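Local coordinates for ABC-type phosphate transport system, periplasmic component (Lactobacillus brevis, PDB 4ECF), which probably binds phosphate as the solute-binding component of the PstSACB ABC transporter for phosphate import, at residues 22-25 / 26-30; 192-195 / 196-200; 221-224 / 225-229; 231-234 / 235-239. All blocks are in the same frame, centred on the assembly; numbering follows the deposited sequence.

Contact 1: residues 22-25 / 26-30; sequences GEQY and TGEHL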
# COMPACT_ATOMS: atom_id res chain seq x y z
N GLY A 22 2.71 6.85 15.67
CA GLY A 22 2.13 6.52 16.97
C GLY A 22 3.18 6.53 18.07
O GLY A 22 2.94 7.09 19.12
N GLU A 23 4.34 5.90 17.84
CA GLU A 23 5.36 5.86 18.89
C GLU A 23 5.94 7.25 19.12
O GLU A 23 6.24 7.64 20.25
CB GLU A 23 6.50 4.86 18.52
CG GLU A 23 7.48 4.62 19.68
CD GLU A 23 8.54 5.72 19.86
OE1 GLU A 23 8.93 6.33 18.84
OE2 GLU A 23 8.97 5.99 21.02
N GLN A 24 6.10 8.00 18.05
CA GLN A 24 6.59 9.35 18.20
C GLN A 24 5.59 10.20 19.00
O GLN A 24 5.98 10.90 19.92
CB GLN A 24 6.94 9.94 16.84
CG GLN A 24 7.73 11.24 16.96
CD GLN A 24 8.28 11.69 15.65
OE1 GLN A 24 7.78 12.67 15.07
NE2 GLN A 24 9.30 10.99 15.17
N TYR A 25 4.31 10.11 18.65
CA TYR A 25 3.27 10.85 19.35
C TYR A 25 3.25 10.49 20.84
O TYR A 25 3.26 11.36 21.70
CB TYR A 25 1.89 10.51 18.74
CG TYR A 25 0.82 11.39 19.34
CD1 TYR A 25 0.22 11.08 20.55
CD2 TYR A 25 0.48 12.59 18.76
CE1 TYR A 25 -0.72 11.92 21.13
CE2 TYR A 25 -0.46 13.41 19.33
CZ TYR A 25 -1.05 13.09 20.52
OH TYR A 25 -1.99 13.94 21.12
N THR A 26 3.28 9.20 21.15
CA THR A 26 3.15 8.79 22.56
C THR A 26 4.37 9.19 23.40
O THR A 26 4.25 9.47 24.61
CB THR A 26 2.82 7.31 22.76
OG1 THR A 26 3.82 6.46 22.22
CG2 THR A 26 1.41 6.96 22.18
N GLY A 27 5.55 9.22 22.78
CA GLY A 27 6.75 9.67 23.50
C GLY A 27 6.76 11.17 23.72
O GLY A 27 7.49 11.67 24.56
N GLU A 28 5.97 11.90 22.94
CA GLU A 28 5.84 13.37 23.08
C GLU A 28 4.62 13.82 23.91
O GLU A 28 4.51 15.00 24.25
CB GLU A 28 5.78 13.99 21.67
CG GLU A 28 7.12 13.87 20.93
CD GLU A 28 7.07 14.23 19.45
OE1 GLU A 28 6.05 14.76 19.01
OE2 GLU A 28 8.08 14.01 18.73
N HIS A 29 3.70 12.90 24.20
CA HIS A 29 2.44 13.22 24.92
C HIS A 29 2.25 12.22 26.03
O HIS A 29 1.85 11.07 25.80
CB HIS A 29 1.28 13.19 23.93
CG HIS A 29 1.41 14.20 22.83
ND1 HIS A 29 2.13 13.97 21.71
CD2 HIS A 29 0.88 15.51 22.71
CE1 HIS A 29 2.07 15.07 20.91
NE2 HIS A 29 1.32 16.01 21.53
N LEU A 30 2.60 12.62 27.22
CA LEU A 30 2.55 11.72 28.38
C LEU A 30 1.14 11.18 28.63
O LEU A 30 0.17 11.87 28.46
CB LEU A 30 3.04 12.47 29.62
CG LEU A 30 3.35 11.65 30.89
CD1 LEU A 30 4.53 10.70 30.66
CD2 LEU A 30 3.62 12.61 32.04
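The rings of Tyr-25 and His-29 stack one turn apart at the end of helix 15-28. It is an offset stack. The planes are only 8° apart and the centroids 3.8 Å apart. ND1 of His-29 sits over the centre of the phenol ring, and CZ of Tyr-25 over the centre of the imidazole. The nearest atoms are Tyr-25 CE2 and His-29 CE1, at 3.4 Å. The tyrosine ring reaches its partner with CG anti to the backbone N (chi1 -174°). A hydrogen bond fixes the imidazole as well: His-29 ND1 donates to Tyr-25 O at 2.8 Å, and the oxygen lies in the imidazole plane. The helix belongs to a beta-alpha-beta unit, between parallel strands 4-10 and 32-39, and the stack marks where it gives way to the loop before strand 32-39. An alanine in place of Tyr-25 would leave the imidazole without its stacking partner and is likely to let it turn about its remaining bond. Tyr-226 of helix 218-228 meets the Tyr-25 ring edge-to-face. Gln-24 and Glu-28 run side by side, amide and carboxylate planes 28° apart. Glu-28 OE2 lies 3.3 Å from Gln-24 CG, while OE1 is hydrogen-bonded to Tyr-226 OH. At the backbone, Thr-26 N donates to Gly-22 O at 2.9 Å.

Contact 2: residues 192-195 / 196-200; sequences PTEV and NVTTN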
# COMPACT_ATOMS: atom_id res chain seq x y z
N PRO A 192 10.43 2.66 -10.13
CA PRO A 192 9.51 2.90 -9.01
C PRO A 192 10.19 3.85 -8.02
O PRO A 192 10.70 3.42 -6.99
CB PRO A 192 9.31 1.51 -8.41
CG PRO A 192 10.53 0.71 -8.80
CD PRO A 192 10.98 1.30 -10.13
N THR A 193 10.15 5.14 -8.36
CA THR A 193 10.73 6.22 -7.57
C THR A 193 9.64 7.20 -7.10
O THR A 193 8.56 7.31 -7.71
CB THR A 193 11.78 6.97 -8.38
OG1 THR A 193 11.18 7.68 -9.48
CG2 THR A 193 12.89 6.05 -8.89
N GLU A 194 9.98 7.98 -6.07
CA GLU A 194 9.10 9.02 -5.56
C GLU A 194 8.77 10.03 -6.65
O GLU A 194 7.62 10.35 -6.86
CB GLU A 194 9.80 9.76 -4.39
CG GLU A 194 9.14 11.10 -4.03
CD GLU A 194 9.93 11.95 -3.05
OE1 GLU A 194 11.01 12.48 -3.43
OE2 GLU A 194 9.43 12.12 -1.91
N VAL A 195 9.78 10.51 -7.38
CA VAL A 195 9.54 11.53 -8.40
C VAL A 195 8.58 11.01 -9.44
O VAL A 195 7.67 11.71 -9.89
CB VAL A 195 10.86 12.08 -9.02
CG1 VAL A 195 11.66 10.99 -9.72
CG2 VAL A 195 10.57 13.25 -9.95
N ASN A 196 8.76 9.75 -9.84
CA ASN A 196 7.87 9.22 -10.86
C ASN A 196 6.42 9.07 -10.37
O ASN A 196 5.49 9.10 -11.16
CB ASN A 196 8.43 7.90 -11.40
CG ASN A 196 9.63 8.10 -12.34
OD1 ASN A 196 9.84 9.18 -12.90
ND2 ASN A 196 10.41 7.04 -12.52
N VAL A 197 6.20 8.83 -9.07
CA VAL A 197 4.83 8.79 -8.54
C VAL A 197 4.24 10.21 -8.59
O VAL A 197 3.08 10.39 -9.01
CB VAL A 197 4.82 8.25 -7.09
CG1 VAL A 197 3.43 8.46 -6.47
CG2 VAL A 197 5.19 6.77 -7.02
N THR A 198 5.04 11.21 -8.24
CA THR A 198 4.49 12.58 -8.19
C THR A 198 3.93 13.03 -9.53
O THR A 198 2.99 13.81 -9.57
CB THR A 198 5.50 13.62 -7.67
OG1 THR A 198 6.54 13.83 -8.64
CG2 THR A 198 6.06 13.25 -6.30
N THR A 199 4.53 12.59 -10.63
CA THR A 199 4.08 12.98 -11.95
C THR A 199 3.08 12.00 -12.61
O THR A 199 2.63 12.21 -13.76
CB THR A 199 5.30 13.06 -12.89
OG1 THR A 199 5.88 11.74 -12.98
CG2 THR A 199 6.34 14.07 -12.38
N ASN A 200 2.83 10.88 -11.93
CA ASN A 200 2.08 9.75 -12.47
C ASN A 200 2.79 9.04 -13.64
O ASN A 200 2.17 8.23 -14.30
CB ASN A 200 0.62 10.14 -12.86
CG ASN A 200 -0.32 8.94 -12.94
OD1 ASN A 200 -0.39 8.15 -11.99
ND2 ASN A 200 -1.05 8.79 -14.06
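Thr-193 caps the short helix 194-198 by accepting from Asn-196 N. It is the N-cap residue, and its OG1 takes this N-H at 3.2 Å with an angle of 155°. With chi1 at 67°, OG1 lies between the backbone N and the carbonyl carbon, from where it reaches the amide of the first turn. The Asn-196 side chain crosses the threonine at a slant. Its ND2 is also near OG1, but it is badly aligned for a hydrogen bond; this amide donates instead to Ala-191 O, in the loop leading into the helix. Glu-194 has an outside partner too, its OE2 being hydrogen-bonded to Gln-247 NE2.

The main-chain bonds follow. Val-197 N donates to Thr-193 O at 3.1 Å, and Thr-198 N to Glu-194 O at 3.0 Å. Thr-199 N reaches Val-195 O only weakly.

Apolar packing is directed outward. Val-197 is buried against Val-80 of strand 73-87, which puts one side of the helix on the sheet.

A second side-chain to main-chain bond closes the turn, this time with the hydroxyl as donor. Thr-198 is buried, and its OG1 donates to Val-195 O at 2.7 Å, approaching 19° out of the carbonyl plane.

Contact 3: residues 221-224 / 225-229; sequences KAFI and TYVQS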
# COMPACT_ATOMS: atom_id res chain seq x y z
N LYS A 221 -8.70 12.18 17.38
CA LYS A 221 -8.65 13.44 16.64
C LYS A 221 -7.24 14.04 16.72
O LYS A 221 -6.68 14.46 15.67
CB LYS A 221 -9.67 14.43 17.22
CG LYS A 221 -9.62 15.82 16.62
CD LYS A 221 -10.67 16.69 17.28
CE LYS A 221 -10.71 18.13 16.80
NZ LYS A 221 -11.17 18.26 15.37
N ALA A 222 -6.67 14.07 17.92
CA ALA A 222 -5.36 14.64 18.11
C ALA A 222 -4.28 13.93 17.31
O ALA A 222 -3.42 14.57 16.71
CB ALA A 222 -4.98 14.69 19.59
N PHE A 223 -4.32 12.60 17.29
CA PHE A 223 -3.33 11.86 16.55
C PHE A 223 -3.44 12.09 15.04
O PHE A 223 -2.42 12.26 14.35
CB PHE A 223 -3.47 10.38 16.86
CG PHE A 223 -2.53 9.49 16.11
CD1 PHE A 223 -1.16 9.67 16.18
CD2 PHE A 223 -3.01 8.41 15.39
CE1 PHE A 223 -0.30 8.83 15.52
CE2 PHE A 223 -2.15 7.56 14.74
CZ PHE A 223 -0.79 7.77 14.81
N ILE A 224 -4.66 12.04 14.52
CA ILE A 224 -4.83 12.32 13.08
C ILE A 224 -4.31 13.72 12.73
O ILE A 224 -3.54 13.89 11.73
CB ILE A 224 -6.29 12.06 12.62
CG1 ILE A 224 -6.63 10.58 12.73
CG2 ILE A 224 -6.48 12.53 11.18
CD1 ILE A 224 -8.11 10.34 12.56
N THR A 225 -4.67 14.73 13.52
CA THR A 225 -4.15 16.08 13.33
C THR A 225 -2.60 16.09 13.30
O THR A 225 -1.97 16.67 12.42
CB THR A 225 -4.67 16.98 14.42
OG1 THR A 225 -6.10 17.06 14.29
CG2 THR A 225 -4.04 18.37 14.36
N TYR A 226 -1.99 15.34 14.23
CA TYR A 226 -0.54 15.21 14.29
C TYR A 226 0.06 14.59 13.03
O TYR A 226 0.99 15.15 12.46
CB TYR A 226 -0.16 14.41 15.55
CG TYR A 226 1.30 14.23 15.80
CD1 TYR A 226 2.03 15.16 16.53
CD2 TYR A 226 1.93 13.06 15.44
CE1 TYR A 226 3.36 14.95 16.81
CE2 TYR A 226 3.28 12.85 15.74
CZ TYR A 226 3.97 13.79 16.42
OH TYR A 226 5.31 13.59 16.72
N VAL A 227 -0.52 13.48 12.55
CA VAL A 227 -0.04 12.83 11.36
C VAL A 227 -0.15 13.76 10.13
O VAL A 227 0.73 13.79 9.31
CB VAL A 227 -0.79 11.50 11.09
CG1 VAL A 227 -0.38 10.91 9.75
CG2 VAL A 227 -0.57 10.51 12.22
N GLN A 228 -1.19 14.58 10.08
CA GLN A 228 -1.40 15.50 8.93
C GLN A 228 -0.60 16.83 9.08
O GLN A 228 -0.61 17.67 8.17
CB GLN A 228 -2.89 15.84 8.82
CG GLN A 228 -3.73 14.69 8.34
CD GLN A 228 -5.20 15.00 8.25
OE1 GLN A 228 -5.78 15.64 9.12
NE2 GLN A 228 -5.82 14.54 7.15
N SER A 229 0.07 17.05 10.20
CA SER A 229 0.65 18.36 10.49
C SER A 229 1.91 18.53 9.65
O SER A 229 2.60 17.54 9.38
CB SER A 229 0.96 18.50 11.99
OG SER A 229 2.02 17.64 12.36
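Helix 218-228 ends in this contact, and Phe-223 meets Val-227 one turn on. CG2 of Val-227 lies over one face of the phenyl ring, 3.7 Å above its plane and shifted toward the rim. This is a CH-pi contact, with the methyl 3.9 Å from the Phe-223 centroid and 20° off the ring normal. CG1 of Val-227 is anti to the backbone N (chi1 173°), which puts CG2 beside the N and over the ring.

The helix packs against both helix 15-28 and the large mixed sheet. Phe-223 touches Ala-21 and Ile-55, and Ile-224 rests on strands 55-58, 73-87 and 205-213. Ile-224 and Gln-228 lie side by side, pointing the same way, with Ile-224 CG2 3.8 Å from Gln-228 OE1. NE2 of Gln-228 donates to Arg-77 O of strand 73-87. A leucine replacing Gln-228 would remove the amide, and the helix end would probably lose this polar tie to strand 73-87, with Arg-77 O short of a donor.

The backbone bonds run i to i+4 up to Gln-228. Thr-225 N donates to Lys-221 O at 3.0 Å, almost straight at 172°. At the end of the helix, Tyr-226 O accepts twice. Ser-229 OG donates in the carbonyl plane, on a lone pair, at 2.7 Å, and Ser-229 N at 3.1 Å.

Contact 4: residues 231-234 / 235-239; sequences AIQN and TLVRQ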
# COMPACT_ATOMS: atom_id res chain seq x y z
N ALA A 231 4.79 19.61 10.24
CA ALA A 231 6.00 19.14 10.87
C ALA A 231 6.21 17.66 10.60
O ALA A 231 7.32 17.25 10.34
CB ALA A 231 6.00 19.44 12.37
N ILE A 232 5.15 16.87 10.59
CA ILE A 232 5.27 15.41 10.46
C ILE A 232 5.26 14.91 8.98
O ILE A 232 5.96 13.95 8.58
CB ILE A 232 4.16 14.73 11.26
CG1 ILE A 232 4.37 15.02 12.76
CG2 ILE A 232 4.08 13.24 10.93
CD1 ILE A 232 5.82 14.91 13.20
N GLN A 233 4.45 15.60 8.19
CA GLN A 233 4.45 15.51 6.73
C GLN A 233 5.83 15.80 6.12
O GLN A 233 6.24 15.13 5.23
CB GLN A 233 3.40 16.46 6.14
CG GLN A 233 1.95 16.07 6.45
CD GLN A 233 1.52 14.82 5.70
OE1 GLN A 233 1.67 14.75 4.48
NE2 GLN A 233 1.00 13.84 6.41
N ASN A 234 6.54 16.79 6.65
CA ASN A 234 7.85 17.17 6.07
C ASN A 234 9.02 16.25 6.48
O ASN A 234 10.10 16.32 5.90
CB ASN A 234 8.17 18.62 6.44
CG ASN A 234 7.26 19.60 5.73
OD1 ASN A 234 6.80 19.33 4.62
ND2 ASN A 234 6.99 20.74 6.36
N THR A 235 8.80 15.43 7.50
CA THR A 235 9.82 14.60 8.09
C THR A 235 9.50 13.09 7.95
O THR A 235 9.95 12.40 7.02
CB THR A 235 10.04 15.03 9.58
OG1 THR A 235 8.78 14.99 10.31
CG2 THR A 235 10.64 16.44 9.68
N LEU A 236 8.70 12.59 8.87
CA LEU A 236 8.53 11.16 9.05
C LEU A 236 7.89 10.50 7.82
O LEU A 236 8.30 9.42 7.38
CB LEU A 236 7.68 10.95 10.31
CG LEU A 236 7.71 9.63 11.07
CD1 LEU A 236 9.14 9.35 11.50
CD2 LEU A 236 6.79 9.74 12.30
N VAL A 237 6.90 11.16 7.23
CA VAL A 237 6.18 10.62 6.07
C VAL A 237 7.15 10.29 4.93
O VAL A 237 7.20 9.17 4.43
CB VAL A 237 5.01 11.59 5.66
CG1 VAL A 237 4.46 11.25 4.28
CG2 VAL A 237 3.96 11.57 6.75
N ARG A 238 7.99 11.27 4.60
CA ARG A 238 9.01 11.12 3.57
C ARG A 238 10.12 10.12 3.93
O ARG A 238 10.55 9.34 3.10
CB ARG A 238 9.58 12.52 3.23
CG ARG A 238 8.50 13.61 3.16
CD ARG A 238 8.94 14.85 2.41
NE ARG A 238 7.91 15.91 2.41
CZ ARG A 238 7.96 17.01 1.65
NH1 ARG A 238 9.00 17.21 0.83
NH2 ARG A 238 6.99 17.92 1.71
N GLN A 239 10.58 10.13 5.18
CA GLN A 239 11.62 9.18 5.61
C GLN A 239 11.24 7.72 5.44
O GLN A 239 12.08 6.88 5.18
CB GLN A 239 11.94 9.33 7.09
CG GLN A 239 12.60 10.60 7.51
CD GLN A 239 12.49 10.75 9.03
OE1 GLN A 239 12.62 9.76 9.79
NE2 GLN A 239 12.20 11.95 9.46
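Thr-235 OG1 donates to Ala-231 O at 2.7 Å, in the carbonyl plane and on a lone pair. Its first torsion (chi1 55°) turns the hydroxyl back to the preceding turn. Helix 230-239 is kinked here, and Thr-235 N makes just a weak bond, to Ile-232 O.

Leu-236 comes next. Its CB lies 4.3 Å from Ile-232 CG2, a loose apolar contact. Val-237 N then donates to Ile-232 O at 3.2 Å, nearly straight at 174°. The bond spans five residues and marks a wider, pi-type turn. The CG2 methyl of Val-237 also stands 3.7 Å from Gln-233 NE2. That amide is buried and well satisfied: NE2 donates to Val-227 O and Val-78 O, and OE1 bonds Ser-244 OG.

Arg-238 folds its extended chain back along the helix. Its NE makes a weak bond to Gln-233 O at 3.4 Å, near the guanidinium plane. Asn-234 runs alongside, its amide turned 74° from the guanidinium.

Ile-232 and Leu-236 pack on Gln-24, and Val-237 on Leu-17, both of helix 15-28. Gln-233 ties the helix to the end of helix 218-228 and to strand 73-87.

How the contacts relate
Along the chain the order is contact 1, 2, 3, 4. Contacts 1, 3 and 4 form one cluster, on helices 15-28, 218-228 and 230-239. The centres of contacts 1 and 3 are 12 Å apart, as are those of 3 and 4; 1 and 4 are 15 Å apart. They lie in one lobe of the periplasmic binding protein fold, where a helix from the start of the chain packs on two late ones. This is consistent with a two-lobed solute receptor. Contact 2 stands apart on helix 194-198, its centre 31 Å from that of contact 1. Its nearest atoms are about 5 Å from contact 4, without touching. Strand 73-87 links the regions, meeting residues of contacts 2, 3 and 4.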